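Local coordinates for protein dehydrogenase (Chromobacterium violaceum, PDB 3Q2I) that probably oxidises the nucleotide sugar UDP-GlcNAcA with NAD as cofactor, on the route to 2,3-diacetamido-2,3-dideoxy-D-mannuronic acid, at residues L81-P84 / T90-I93; G86-Q91 / V102-P107. All coordinates share one frame; numbering follows the deposited sequence.

Contact 1. Residues L81-P84 / T90-I93; sequences LTTP and TQSI. With NAI (1,4-dihydronicotinamide adenine dinucleotide), chain B.
L81 and T83, at the end of strand 78-81 and in the loop that follows, meet Q91 and S92 on the inner side of helix 88-97. The tight part is apolar at one end and polar at the other. L81 sends CD1 against the helix backbone, 3.6 Å from S92 N, and the same methyl lies 3.8 Å from S92 CB. Its second methyl, CD2, meets the aliphatic root of Q91 as the two side chains slide past each other in opposite directions.

Q91 and T83 approach from opposite directions. With CG anti to its carbonyl carbon (chi1 -56°) and an extended chain beyond (chi2 -175°), Q91 carries its amide away from the helix to the threonine, where Q91 NE2 stands 2.7 Å from T83 OG1. The T83 methyl also borders the amide, with T83 CG2 3.3 Å from Q91 NE2. On the cofactor side, the same methyl reaches the adenine of NAI. Q91 OE1 approaches the adenine amino group more loosely, at 3.7 Å from NAI N6A. P84 adds a closer apolar touch, its CD lying 3.5 Å from NAI C8A.

All four touching residues are buried, and V19 of strand 14-19 also packs on L81, T83 and Q91. The outer side is looser: the exposed T90 does not touch residues 81-84 and packs instead on K120 of a second subunit, while I93 leans on E117 and A121 of helix 112-125. T82 OG1 has two carbonyl acceptors, V19 O and G20 O, for its one proton, tying the loop to the end of strand 14-19. The arrangement is the strand-loop-helix segment at the C-terminal ends of the parallel strands of a Rossmann fold, where a loop borders the dinucleotide.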
loop_
_atom_site.group_PDB
_atom_site.type_symbol
_atom_site.label_atom_id
_atom_site.label_comp_id
_atom_site.label_asym_id
_atom_site.label_seq_id
_atom_site.Cartn_x
_atom_site.Cartn_y
_atom_site.Cartn_z
ATOM N N LEU A 81 -26.867 -26.580 19.472
ATOM C CA LEU A 81 -26.544 -25.240 19.983
ATOM C C LEU A 81 -27.472 -24.193 19.349
ATOM O O LEU A 81 -27.367 -23.893 18.149
ATOM C CB LEU A 81 -25.087 -24.883 19.589
ATOM C CG LEU A 81 -24.073 -25.919 20.039
ATOM C CD1 LEU A 81 -22.635 -25.388 19.706
ATOM C CD2 LEU A 81 -24.198 -26.190 21.508
ATOM N N THR A 82 -28.427 -23.685 20.129
ATOM C CA THR A 82 -29.385 -22.695 19.660
ATOM C C THR A 82 -29.274 -21.432 20.556
ATOM O O THR A 82 -30.247 -20.702 20.803
ATOM C CB THR A 82 -30.837 -23.266 19.630
ATOM O OG1 THR A 82 -31.069 -23.935 20.871
ATOM C CG2 THR A 82 -31.086 -24.200 18.469
ATOM N N THR A 83 -28.053 -21.160 20.993
ATOM C CA THR A 83 -27.626 -19.971 21.729
ATOM C C THR A 83 -27.228 -18.827 20.798
ATOM O O THR A 83 -27.181 -18.997 19.575
ATOM C CB THR A 83 -26.416 -20.317 22.593
ATOM O OG1 THR A 83 -25.501 -21.126 21.827
ATOM C CG2 THR A 83 -26.857 -21.130 23.844
ATOM N N PRO A 84 -27.010 -17.652 21.381
ATOM C CA PRO A 84 -26.428 -16.588 20.561
ATOM C C PRO A 84 -25.211 -17.046 19.732
ATOM O O PRO A 84 -24.375 -17.803 20.228
ATOM C CB PRO A 84 -25.981 -15.597 21.630
ATOM C CG PRO A 84 -27.072 -15.714 22.724
ATOM C CD PRO A 84 -27.265 -17.234 22.777
ATOM N N THR A 90 -17.233 -21.592 21.532
ATOM C CA THR A 90 -16.779 -22.077 22.836
ATOM C C THR A 90 -17.660 -23.260 23.259
ATOM O O THR A 90 -17.114 -24.223 23.804
ATOM C CB THR A 90 -16.691 -21.052 23.974
ATOM O OG1 THR A 90 -17.894 -20.303 24.089
ATOM C CG2 THR A 90 -15.536 -20.075 23.760
ATOM N N GLN A 91 -18.971 -23.143 23.044
ATOM C CA GLN A 91 -19.853 -24.274 23.429
ATOM C C GLN A 91 -19.564 -25.530 22.609
ATOM O O GLN A 91 -19.487 -26.646 23.162
ATOM C CB GLN A 91 -21.330 -23.861 23.413
ATOM C CG GLN A 91 -21.592 -22.660 24.290
ATOM C CD GLN A 91 -23.051 -22.276 24.420
ATOM O OE1 GLN A 91 -23.449 -21.808 25.485
ATOM N NE2 GLN A 91 -23.845 -22.492 23.400
ATOM N N SER A 92 -19.420 -25.400 21.291
ATOM C CA SER A 92 -19.108 -26.558 20.447
ATOM C C SER A 92 -17.831 -27.243 20.917
ATOM O O SER A 92 -17.758 -28.482 21.044
ATOM C CB SER A 92 -18.950 -26.111 18.975
ATOM O OG SER A 92 -18.744 -27.219 18.133
ATOM N N ILE A 93 -16.772 -26.462 21.117
ATOM C CA ILE A 93 -15.489 -27.024 21.548
ATOM C C ILE A 93 -15.634 -27.777 22.892
ATOM O O ILE A 93 -15.110 -28.897 23.039
ATOM C CB ILE A 93 -14.436 -25.877 21.652
ATOM C CG1 ILE A 93 -14.084 -25.308 20.268
ATOM C CG2 ILE A 93 -13.165 -26.353 22.355
ATOM C CD1 ILE A 93 -13.265 -23.928 20.336
HETATM P PA NAI B . -32.796 -16.055 21.265
HETATM O O1A NAI B . -32.252 -14.839 21.895
HETATM O O2A NAI B . -34.364 -16.172 21.014
HETATM O O5B NAI B . -32.395 -17.382 22.022
HETATM C C5B NAI B . -31.493 -17.101 23.055
HETATM C C4B NAI B . -31.446 -18.306 23.984
HETATM O O4B NAI B . -30.126 -18.680 24.413
HETATM C C3B NAI B . -32.117 -17.577 25.149
HETATM O O3B NAI B . -33.219 -18.342 25.658
HETATM C C2B NAI B . -30.972 -17.249 26.122
HETATM O O2B NAI B . -31.363 -17.158 27.486
HETATM C C1B NAI B . -30.102 -18.500 25.854
HETATM N N9A NAI B . -28.749 -18.384 26.345
HETATM C C8A NAI B . -27.913 -17.302 26.207
HETATM N N7A NAI B . -26.753 -17.607 26.717
HETATM C C5A NAI B . -26.734 -18.922 27.121
HETATM C C6A NAI B . -25.798 -19.775 27.742
HETATM N N6A NAI B . -24.514 -19.367 28.037
HETATM N N1A NAI B . -26.175 -21.029 28.044
HETATM C C2A NAI B . -27.402 -21.428 27.779
HETATM N N3A NAI B . -28.342 -20.682 27.202
HETATM C C4A NAI B . -28.028 -19.407 26.889
HETATM O O3 NAI B . -32.089 -16.221 19.847
HETATM P PN NAI B . -32.535 -17.065 18.630
HETATM O O1N NAI B . -33.232 -16.213 17.606
HETATM O O2N NAI B . -33.239 -18.398 18.979
HETATM O O5D NAI B . -31.188 -17.329 17.754
HETATM C C5D NAI B . -30.501 -18.430 18.300
HETATM C C4D NAI B . -29.418 -18.932 17.349
HETATM O O4D NAI B . -30.135 -19.470 16.226
HETATM C C3D NAI B . -28.541 -17.815 16.715
HETATM O O3D NAI B . -27.261 -18.404 16.474
HETATM C C2D NAI B . -29.212 -17.550 15.362
HETATM O O2D NAI B . -28.279 -17.141 14.365
HETATM C C1D NAI B . -29.781 -18.942 14.960
HETATM N N1N NAI B . -30.919 -18.856 14.072
HETATM C C2N NAI B . -30.933 -19.576 12.971
HETATM C C3N NAI B . -31.966 -19.485 12.030
HETATM C C7N NAI B . -31.984 -20.327 10.813
HETATM O O7N NAI B . -32.553 -20.051 9.773
HETATM N N7N NAI B . -31.318 -21.519 10.803
HETATM C C4N NAI B . -32.956 -18.508 12.262
HETATM C C5N NAI B . -32.952 -17.855 13.481
HETATM C C6N NAI B . -31.925 -18.026 14.374
#

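Contact 2. Residues G86-Q91 / V102-P107; sequences GLHPTQ and VMTEKP. With NAI (1,4-dihydronicotinamide adenine dinucleotide), chain B.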
loop_
_atom_site.group_PDB
_atom_site.type_symbol
_atom_site.label_atom_id
_atom_site.label_comp_id
_atom_site.label_asym_id
_atom_site.label_seq_id
_atom_site.Cartn_x
_atom_site.Cartn_y
_atom_site.Cartn_z
ATOM N N GLY A 86 -22.316 -15.972 18.667
ATOM C CA GLY A 86 -20.933 -15.818 19.146
ATOM C C GLY A 86 -20.538 -16.768 20.272
ATOM O O GLY A 86 -19.363 -16.899 20.632
ATOM N N LEU A 87 -21.551 -17.446 20.853
ATOM C CA LEU A 87 -21.263 -18.496 21.818
ATOM C C LEU A 87 -21.098 -19.891 21.211
ATOM O O LEU A 87 -20.518 -20.760 21.856
ATOM C CB LEU A 87 -22.424 -18.547 22.854
ATOM C CG LEU A 87 -22.469 -17.331 23.786
ATOM C CD1 LEU A 87 -23.666 -17.602 24.704
ATOM C CD2 LEU A 87 -21.211 -17.114 24.571
ATOM N N HIS A 88 -21.475 -20.074 19.960
ATOM C CA HIS A 88 -21.409 -21.433 19.375
ATOM C C HIS A 88 -19.996 -22.005 19.467
ATOM O O HIS A 88 -19.803 -23.171 19.709
ATOM C CB HIS A 88 -21.916 -21.538 17.929
ATOM C CG HIS A 88 -23.323 -21.052 17.740
ATOM N ND1 HIS A 88 -23.831 -20.698 16.514
ATOM C CD2 HIS A 88 -24.320 -20.831 18.635
ATOM C CE1 HIS A 88 -25.101 -20.345 16.636
ATOM N NE2 HIS A 88 -25.409 -20.400 17.919
ATOM N N PRO A 89 -18.954 -21.223 19.132
ATOM C CA PRO A 89 -17.632 -21.857 19.123
ATOM C C PRO A 89 -17.188 -22.398 20.470
ATOM O O PRO A 89 -16.710 -23.551 20.532
ATOM C CB PRO A 89 -16.709 -20.712 18.573
ATOM C CG PRO A 89 -17.679 -19.981 17.644
ATOM C CD PRO A 89 -18.929 -19.867 18.536
ATOM N N THR A 90 -17.233 -21.592 21.532
ATOM C CA THR A 90 -16.779 -22.077 22.836
ATOM C C THR A 90 -17.660 -23.260 23.259
ATOM O O THR A 90 -17.114 -24.223 23.804
ATOM C CB THR A 90 -16.691 -21.052 23.974
ATOM O OG1 THR A 90 -17.894 -20.303 24.089
ATOM C CG2 THR A 90 -15.536 -20.075 23.760
ATOM N N GLN A 91 -18.971 -23.143 23.044
ATOM C CA GLN A 91 -19.853 -24.274 23.429
ATOM C C GLN A 91 -19.564 -25.530 22.609
ATOM O O GLN A 91 -19.487 -26.646 23.162
ATOM C CB GLN A 91 -21.330 -23.861 23.413
ATOM C CG GLN A 91 -21.592 -22.660 24.290
ATOM C CD GLN A 91 -23.051 -22.276 24.420
ATOM O OE1 GLN A 91 -23.449 -21.808 25.485
ATOM N NE2 GLN A 91 -23.845 -22.492 23.400
ATOM N N VAL A 102 -21.935 -32.517 17.738
ATOM C CA VAL A 102 -22.511 -31.186 17.934
ATOM C C VAL A 102 -23.306 -30.824 16.697
ATOM O O VAL A 102 -22.889 -31.075 15.549
ATOM C CB VAL A 102 -21.373 -30.159 18.145
ATOM C CG1 VAL A 102 -21.954 -28.706 18.058
ATOM C CG2 VAL A 102 -20.669 -30.383 19.456
ATOM N N MET A 103 -24.469 -30.207 16.882
ATOM C CA MET A 103 -25.183 -29.614 15.765
ATOM C C MET A 103 -25.287 -28.135 16.117
ATOM O O MET A 103 -25.925 -27.802 17.108
ATOM C CB MET A 103 -26.638 -30.126 15.665
ATOM C CG MET A 103 -27.436 -29.400 14.581
ATOM S SD MET A 103 -29.237 -29.666 14.719
ATOM C CE MET A 103 -29.041 -31.372 15.168
ATOM N N THR A 104 -24.637 -27.249 15.366
ATOM C CA THR A 104 -24.694 -25.830 15.742
ATOM C C THR A 104 -25.642 -25.117 14.793
ATOM O O THR A 104 -25.680 -25.392 13.589
ATOM C CB THR A 104 -23.281 -25.145 15.699
ATOM O OG1 THR A 104 -23.472 -23.755 16.051
ATOM C CG2 THR A 104 -22.719 -25.249 14.262
ATOM N N GLU A 105 -26.473 -24.224 15.337
ATOM C CA GLU A 105 -27.192 -23.296 14.490
ATOM C C GLU A 105 -26.189 -22.400 13.718
ATOM O O GLU A 105 -25.022 -22.326 14.094
ATOM C CB GLU A 105 -28.169 -22.457 15.288
ATOM C CG GLU A 105 -29.596 -23.049 15.231
ATOM C CD GLU A 105 -30.229 -23.021 13.872
ATOM O OE1 GLU A 105 -31.313 -23.646 13.669
ATOM O OE2 GLU A 105 -29.673 -22.459 12.903
ATOM N N LYS A 106 -26.679 -21.828 12.638
ATOM C CA LYS A 106 -25.885 -20.876 11.844
ATOM C C LYS A 106 -25.940 -19.531 12.537
ATOM O O LYS A 106 -26.845 -19.215 13.313
ATOM C CB LYS A 106 -26.460 -20.782 10.433
ATOM C CG LYS A 106 -27.885 -20.197 10.385
ATOM C CD LYS A 106 -27.916 -18.684 10.619
ATOM C CE LYS A 106 -29.043 -17.992 9.865
ATOM N NZ LYS A 106 -29.152 -16.488 10.145
ATOM N N PRO A 107 -24.984 -18.651 12.233
ATOM C CA PRO A 107 -23.736 -19.107 11.609
ATOM C C PRO A 107 -22.911 -19.835 12.664
ATOM O O PRO A 107 -23.133 -19.669 13.862
ATOM C CB PRO A 107 -23.036 -17.783 11.268
ATOM C CG PRO A 107 -23.474 -16.828 12.383
ATOM C CD PRO A 107 -24.941 -17.264 12.733
HETATM P PA NAI B . -32.796 -16.055 21.265
HETATM O O1A NAI B . -32.252 -14.839 21.895
HETATM O O2A NAI B . -34.364 -16.172 21.014
HETATM O O5B NAI B . -32.395 -17.382 22.022
HETATM C C5B NAI B . -31.493 -17.101 23.055
HETATM C C4B NAI B . -31.446 -18.306 23.984
HETATM O O4B NAI B . -30.126 -18.680 24.413
HETATM C C3B NAI B . -32.117 -17.577 25.149
HETATM O O3B NAI B . -33.219 -18.342 25.658
HETATM C C2B NAI B . -30.972 -17.249 26.122
HETATM O O2B NAI B . -31.363 -17.158 27.486
HETATM C C1B NAI B . -30.102 -18.500 25.854
HETATM N N9A NAI B . -28.749 -18.384 26.345
HETATM C C8A NAI B . -27.913 -17.302 26.207
HETATM N N7A NAI B . -26.753 -17.607 26.717
HETATM C C5A NAI B . -26.734 -18.922 27.121
HETATM C C6A NAI B . -25.798 -19.775 27.742
HETATM N N6A NAI B . -24.514 -19.367 28.037
HETATM N N1A NAI B . -26.175 -21.029 28.044
HETATM C C2A NAI B . -27.402 -21.428 27.779
HETATM N N3A NAI B . -28.342 -20.682 27.202
HETATM C C4A NAI B . -28.028 -19.407 26.889
HETATM O O3 NAI B . -32.089 -16.221 19.847
HETATM P PN NAI B . -32.535 -17.065 18.630
HETATM O O1N NAI B . -33.232 -16.213 17.606
HETATM O O2N NAI B . -33.239 -18.398 18.979
HETATM O O5D NAI B . -31.188 -17.329 17.754
HETATM C C5D NAI B . -30.501 -18.430 18.300
HETATM C C4D NAI B . -29.418 -18.932 17.349
HETATM O O4D NAI B . -30.135 -19.470 16.226
HETATM C C3D NAI B . -28.541 -17.815 16.715
HETATM O O3D NAI B . -27.261 -18.404 16.474
HETATM C C2D NAI B . -29.212 -17.550 15.362
HETATM O O2D NAI B . -28.279 -17.141 14.365
HETATM C C1D NAI B . -29.781 -18.942 14.960
HETATM N N1N NAI B . -30.919 -18.856 14.072
HETATM C C2N NAI B . -30.933 -19.576 12.971
HETATM C C3N NAI B . -31.966 -19.485 12.030
HETATM C C7N NAI B . -31.984 -20.327 10.813
HETATM O O7N NAI B . -32.553 -20.051 9.773
HETATM N N7N NAI B . -31.318 -21.519 10.803
HETATM C C4N NAI B . -32.956 -18.508 12.262
HETATM C C5N NAI B . -32.952 -17.855 13.481
HETATM C C6N NAI B . -31.925 -18.026 14.374
#
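The imidazole of H88 points its edge at residues 105-107: K106 O lies in the ring plane, P107 O and NAI O3D lie near it, and T104 OG1 and E105 O come in obliquely. This is the Glu-Lys-Pro motif of the Gfo/Idh/MocA oxidoreductases, with a cis peptide before P107, placed after the second strand of a beta-alpha-beta unit.

The bond across the contact runs from H88 ND1 to P107 O, 2.9 Å long with an N-H...O angle of 141°. T104 OG1 is 3.1 Å from H88 ND1, but at a poor angle. Set opposite the backbone N (chi1 179°), this hydroxyl instead donates to E105 O, in the carbonyl plane and on a lone pair. H88 NE2 is hydrogen-bonded to T83 O, so both ring nitrogens have carbonyl partners.

Beyond the histidine the segment grips NAI. K106 O accepts from the ribose hydroxyl NAI O2D at 2.7 Å, while K106 NZ turns to N190 O and to O4' of the bound UDP-sugar. H28 and H304 hold E105 OE1, fixing the carboxylate. E105 OE2 takes the K106 amide on its anti side and receives the nicotinamide amide NAI N7N at 2.8 Å, nearly straight at 170°.

Overall arrangement
Contacts 1 and 2 have centres only about 4 Å apart, share T90 and Q91, and both touch NAI. Two probable hydrogen bonds join them: T83 O to H88 NE2, 2.8 Å, links the loop of contact 1 to the helix start, and L81 N to M103 O, 2.8 Å, joins the neighbouring parallel strands. Packing adds L81 CD1 against H88 O at 3.6 Å. Contact 1 spans the cofactor, with T83, P84 and Q91 at the adenine and the T82 and T83 carbonyls at the nicotinamide ribose; in contact 2, 102-107 lies at the nicotinamide ribose and ring, L87 at the adenine. The UDP-sugar lies about 3 Å from the K106 side chain and about 14 Å from that of T83.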